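Local coordinates for VgrG protein (Vibrio cholerae, PDB 4DTD), which probably acts as the effector part of a secreted VgrG toxin, an actin cross-linking domain that covalently joins host actin monomers into oligomers, at residues P14-H19 with V92-E97; S23-E28 with C96-K101. One frame throughout, in Å; residues are numbered along the deposited sequence.

How the contacts relate
Both contacts lie within the actin cross-linking domain and close on the same end of strand 84-97, with centres about 9 Å apart. Along the chain, P14-H19 and then S23-E28 come first; V92-E97 and C96-K101 follow about seventy residues later and share C96 and E97. Contact 1 lays the loop ahead of strand 19-20 against V92, Y94 and P95, whereas contact 2 is the antiparallel pairing of neighbouring strands 23-30 and 84-97. The two meet at S93, whose OG probably accepts a hydrogen bond from I27 N, and at P95, which packs on S24. Strand 84-97 is thus held by apolar contacts and backbone bonds just before helix 101-124.

Contact 1: P14-H19 with V92-E97; sequences PDFPTH and VSYPCE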
# COMPACT_ATOMS: atom_id res chain seq x y z
N PRO A 14 1.73 -6.64 -0.79
CA PRO A 14 2.32 -7.70 -1.64
C PRO A 14 3.19 -7.22 -2.82
O PRO A 14 2.78 -6.33 -3.57
CB PRO A 14 1.11 -8.52 -2.10
CG PRO A 14 -0.08 -7.65 -1.84
CD PRO A 14 0.28 -6.87 -0.63
N ASP A 15 4.39 -7.83 -2.96
CA ASP A 15 5.41 -7.47 -3.96
C ASP A 15 5.54 -8.41 -5.18
O ASP A 15 6.14 -8.01 -6.18
CB ASP A 15 6.78 -7.28 -3.28
CG ASP A 15 7.28 -8.52 -2.54
OD1 ASP A 15 6.83 -8.74 -1.38
OD2 ASP A 15 8.11 -9.26 -3.11
N PHE A 16 5.02 -9.65 -5.08
CA PHE A 16 5.07 -10.69 -6.13
C PHE A 16 4.27 -10.30 -7.40
O PHE A 16 3.30 -9.53 -7.27
CB PHE A 16 4.60 -12.06 -5.57
CG PHE A 16 3.25 -12.01 -4.88
CD1 PHE A 16 2.07 -12.15 -5.61
CD2 PHE A 16 3.16 -11.79 -3.51
CE1 PHE A 16 0.83 -12.06 -4.99
CE2 PHE A 16 1.91 -11.71 -2.89
CZ PHE A 16 0.76 -11.82 -3.64
N PRO A 17 4.60 -10.85 -8.61
CA PRO A 17 3.82 -10.50 -9.82
C PRO A 17 2.38 -11.04 -9.81
O PRO A 17 2.15 -12.19 -9.45
CB PRO A 17 4.65 -11.10 -10.97
CG PRO A 17 5.99 -11.42 -10.38
CD PRO A 17 5.71 -11.77 -8.95
N THR A 18 1.45 -10.17 -10.18
CA THR A 18 0.02 -10.46 -10.23
C THR A 18 -0.59 -10.02 -11.57
O THR A 18 -0.01 -9.20 -12.28
CB THR A 18 -0.73 -9.81 -9.05
OG1 THR A 18 -0.25 -8.47 -8.87
CG2 THR A 18 -0.58 -10.60 -7.77
N HIS A 19 -1.76 -10.60 -11.90
CA HIS A 19 -2.53 -10.32 -13.10
C HIS A 19 -4.03 -10.50 -12.87
O HIS A 19 -4.44 -11.50 -12.28
CB HIS A 19 -2.06 -11.18 -14.29
CG HIS A 19 -2.70 -10.76 -15.59
ND1 HIS A 19 -2.08 -9.85 -16.43
CD2 HIS A 19 -3.92 -11.06 -16.08
CE1 HIS A 19 -2.93 -9.66 -17.42
NE2 HIS A 19 -4.05 -10.36 -17.25
N VAL A 92 -3.09 -8.56 5.81
CA VAL A 92 -2.91 -8.00 4.47
C VAL A 92 -3.44 -8.99 3.41
O VAL A 92 -2.85 -10.05 3.19
CB VAL A 92 -1.44 -7.54 4.24
CG1 VAL A 92 -1.24 -7.03 2.81
CG2 VAL A 92 -1.04 -6.46 5.24
N SER A 93 -4.56 -8.65 2.78
CA SER A 93 -5.17 -9.53 1.80
C SER A 93 -4.37 -9.72 0.52
O SER A 93 -3.59 -8.86 0.12
CB SER A 93 -6.60 -9.10 1.49
OG SER A 93 -6.61 -8.02 0.57
N TYR A 94 -4.55 -10.88 -0.13
CA TYR A 94 -3.95 -11.10 -1.43
C TYR A 94 -4.97 -10.49 -2.37
O TYR A 94 -6.17 -10.75 -2.17
CB TYR A 94 -3.74 -12.58 -1.70
CG TYR A 94 -2.58 -13.18 -0.93
CD1 TYR A 94 -1.29 -13.11 -1.43
CD2 TYR A 94 -2.79 -13.86 0.27
CE1 TYR A 94 -0.23 -13.73 -0.76
CE2 TYR A 94 -1.74 -14.45 0.95
CZ TYR A 94 -0.46 -14.40 0.43
OH TYR A 94 0.59 -15.00 1.10
N PRO A 95 -4.56 -9.58 -3.29
CA PRO A 95 -5.54 -8.92 -4.16
C PRO A 95 -6.45 -9.85 -4.96
O PRO A 95 -6.07 -10.97 -5.29
CB PRO A 95 -4.68 -8.06 -5.10
CG PRO A 95 -3.30 -8.66 -5.01
CD PRO A 95 -3.18 -9.13 -3.60
N CYS A 96 -7.67 -9.39 -5.20
CA CYS A 96 -8.65 -10.09 -5.99
C CYS A 96 -9.34 -9.10 -6.91
O CYS A 96 -9.11 -7.89 -6.78
CB CYS A 96 -9.64 -10.87 -5.11
SG CYS A 96 -10.73 -9.84 -4.10
N GLU A 97 -10.14 -9.59 -7.87
CA GLU A 97 -10.90 -8.73 -8.77
C GLU A 97 -11.94 -7.99 -7.93
O GLU A 97 -12.49 -8.59 -7.02
CB GLU A 97 -11.56 -9.55 -9.88
CG GLU A 97 -10.89 -9.39 -11.24
CD GLU A 97 -11.15 -8.09 -11.99
OE1 GLU A 97 -10.22 -7.61 -12.68
OE2 GLU A 97 -12.28 -7.55 -11.90
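P14 and Y94 mark the closest backbone approach, their CA atoms 7.1 Å apart, where an irregular loop near the N-terminus of the actin cross-linking domain lies over the end of strand 84-97. The two chains run in roughly the same direction but too far apart for strand pairing, and the contact is carried mainly by side chains. The P14 ring faces the strand end. Its CD rests 3.8 Å from V92 CG1, the methyl that stands anti to the backbone N (chi1 177°), and its CG lies 3.9 Å from P95 CD, the two proline rings lying alongside in opposite senses. F16 meets Y94 with the borders of the two rings in touch, neither covering the face of the other; their planes are inclined at 41° and their centroids lie 5.7 Å apart. The touch is made by F16 CZ, which arrives at the edge of the tyrosine ring, near its plane, 3.3 Å from Y94 CD1; F16 CE2 follows against Y94 CE1 at 3.6 Å. F16 reaches this edge because its CG sits between the backbone N and carbonyl carbon (chi1 53°), turning the ring back over the loop towards the strand. M59 of strand 56-68 touches both aromatic side chains, and that strand also makes backbone hydrogen bonds with V92 and Y94. N335 ND2 gives a hydrogen bond to D15 O. Farther along, the last apolar touch is a methyl against a pyrrolidine ring, T18 CG2 lying 4.3 Å from P95 CG.

Contact 2: S23-E28 with C96-K101; sequences SSIGIE and CEMDDK
I25 and C96 form an antiparallel hydrogen-bonded pair. I25 N gives a nearly straight bond to C96 O (2.9 Å, 166°), meeting the carbonyl almost head-on, and C96 N answers with a tilted bond to I25 O at 3.2 Å. S24 and E97 make the next, non-hydrogen-bonded pair, with diverging side chains; here S24 CA adds a CA-H...O contact to C96 O at 3.2 Å. The pairing then gives way to a turn: M98 N still reaches S23 O, at 3.2 Å, while E97 to D100 form a type I beta turn closed by D100 N on E97 O. E97 reinforces this end of the ladder with its side chain. CB of E97 points away from S23-E28, but the bend at chi2 (-75°) helps bring the carboxylate back, and OE1 accepts a bent hydrogen bond from S23 N at 3.0 Å on its syn side, 34° out of the carboxylate plane. The same oxygen accepts K22 N, so two successive backbone N-H groups share it. Side chains pack beside these bonds. M98, a selenomethionine, lays CG 3.7 Å from I25 CB and bends at its last torsion, with SE lying near S23 OG, at 3.9 Å; that hydroxyl is hydrogen-bonded to E191. On the face I25 shares with C96, its CG2 approaches C96 SG at 4.1 Å. Strand 173-180 flanks strand 23-30 on its other edge, joining S24 with G178 by a backbone hydrogen bond and setting V177 against both I25 and M98. On the face carrying I25 and C96, helix 101-124 sets A103, V104 and R107 against C96, and D100, at its N-cap, makes a weak hydrogen bond to A103 N where the turn passes into the helix.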
# COMPACT_ATOMS: atom_id res chain seq x y z
N SER A 23 -9.49 -4.68 -12.79
CA SER A 23 -9.05 -3.97 -11.59
C SER A 23 -8.97 -4.86 -10.34
O SER A 23 -9.82 -5.73 -10.14
CB SER A 23 -9.90 -2.72 -11.35
OG SER A 23 -11.28 -3.01 -11.36
N SER A 24 -7.94 -4.63 -9.51
CA SER A 24 -7.72 -5.39 -8.28
C SER A 24 -7.90 -4.58 -6.99
O SER A 24 -7.52 -3.42 -6.93
CB SER A 24 -6.32 -6.00 -8.30
OG SER A 24 -5.33 -4.99 -8.29
N ILE A 25 -8.43 -5.22 -5.95
CA ILE A 25 -8.60 -4.66 -4.61
C ILE A 25 -7.83 -5.49 -3.57
O ILE A 25 -8.01 -6.71 -3.51
CB ILE A 25 -10.11 -4.45 -4.23
CG1 ILE A 25 -10.29 -3.83 -2.83
CG2 ILE A 25 -10.95 -5.72 -4.40
CD1 ILE A 25 -10.31 -2.35 -2.79
N GLY A 26 -7.00 -4.82 -2.77
CA GLY A 26 -6.22 -5.38 -1.67
C GLY A 26 -6.50 -4.63 -0.38
O GLY A 26 -6.25 -3.43 -0.31
N ILE A 27 -7.03 -5.32 0.67
CA ILE A 27 -7.34 -4.70 1.97
C ILE A 27 -6.29 -4.97 3.06
O ILE A 27 -5.51 -5.92 2.96
CB ILE A 27 -8.80 -4.93 2.43
CG1 ILE A 27 -9.05 -6.43 2.75
CG2 ILE A 27 -9.79 -4.37 1.39
CD1 ILE A 27 -10.17 -6.70 3.66
N GLU A 28 -6.28 -4.11 4.10
CA GLU A 28 -5.33 -4.14 5.21
C GLU A 28 -6.03 -3.81 6.51
O GLU A 28 -6.74 -2.82 6.59
CB GLU A 28 -4.22 -3.08 4.99
CG GLU A 28 -3.32 -3.29 3.77
CD GLU A 28 -2.44 -2.09 3.44
OE1 GLU A 28 -2.64 -1.48 2.37
OE2 GLU A 28 -1.56 -1.76 4.27
N CYS A 96 -7.67 -9.39 -5.20
CA CYS A 96 -8.65 -10.09 -5.99
C CYS A 96 -9.34 -9.10 -6.91
O CYS A 96 -9.11 -7.89 -6.78
CB CYS A 96 -9.64 -10.87 -5.11
SG CYS A 96 -10.73 -9.84 -4.10
N GLU A 97 -10.14 -9.59 -7.87
CA GLU A 97 -10.90 -8.73 -8.77
C GLU A 97 -11.94 -7.99 -7.93
O GLU A 97 -12.49 -8.59 -7.02
CB GLU A 97 -11.56 -9.55 -9.88
CG GLU A 97 -10.89 -9.39 -11.24
CD GLU A 97 -11.15 -8.09 -11.99
OE1 GLU A 97 -10.22 -7.61 -12.68
OE2 GLU A 97 -12.28 -7.55 -11.90
N MSE A 98 -12.17 -6.70 -8.21
CA MSE A 98 -13.12 -5.87 -7.46
C MSE A 98 -14.56 -6.31 -7.59
O MSE A 98 -15.36 -6.06 -6.69
CB MSE A 98 -12.99 -4.41 -7.85
CG MSE A 98 -11.63 -3.81 -7.57
SE MSE A 98 -11.67 -1.85 -7.62
CE MSE A 98 -12.95 -1.48 -6.14
N ASP A 99 -14.89 -6.94 -8.73
CA ASP A 99 -16.21 -7.43 -9.13
C ASP A 99 -16.46 -8.87 -8.60
O ASP A 99 -17.57 -9.41 -8.73
CB ASP A 99 -16.32 -7.41 -10.68
CG ASP A 99 -16.14 -6.05 -11.37
OD1 ASP A 99 -15.44 -5.17 -10.80
OD2 ASP A 99 -16.64 -5.89 -12.51
N ASP A 100 -15.42 -9.49 -8.03
CA ASP A 100 -15.48 -10.84 -7.52
C ASP A 100 -16.06 -10.82 -6.09
O ASP A 100 -15.32 -10.77 -5.12
CB ASP A 100 -14.08 -11.48 -7.59
CG ASP A 100 -14.00 -12.99 -7.56
OD1 ASP A 100 -15.00 -13.63 -7.16
OD2 ASP A 100 -12.91 -13.53 -7.85
N LYS A 101 -17.39 -10.82 -5.99
CA LYS A 101 -18.12 -10.79 -4.72
C LYS A 101 -17.71 -11.97 -3.79
O LYS A 101 -17.46 -11.74 -2.60
CB LYS A 101 -19.64 -10.79 -4.98
CG LYS A 101 -20.50 -10.48 -3.74
CD LYS A 101 -22.01 -10.64 -4.03
CE LYS A 101 -22.72 -9.34 -4.39
NZ LYS A 101 -22.46 -8.90 -5.78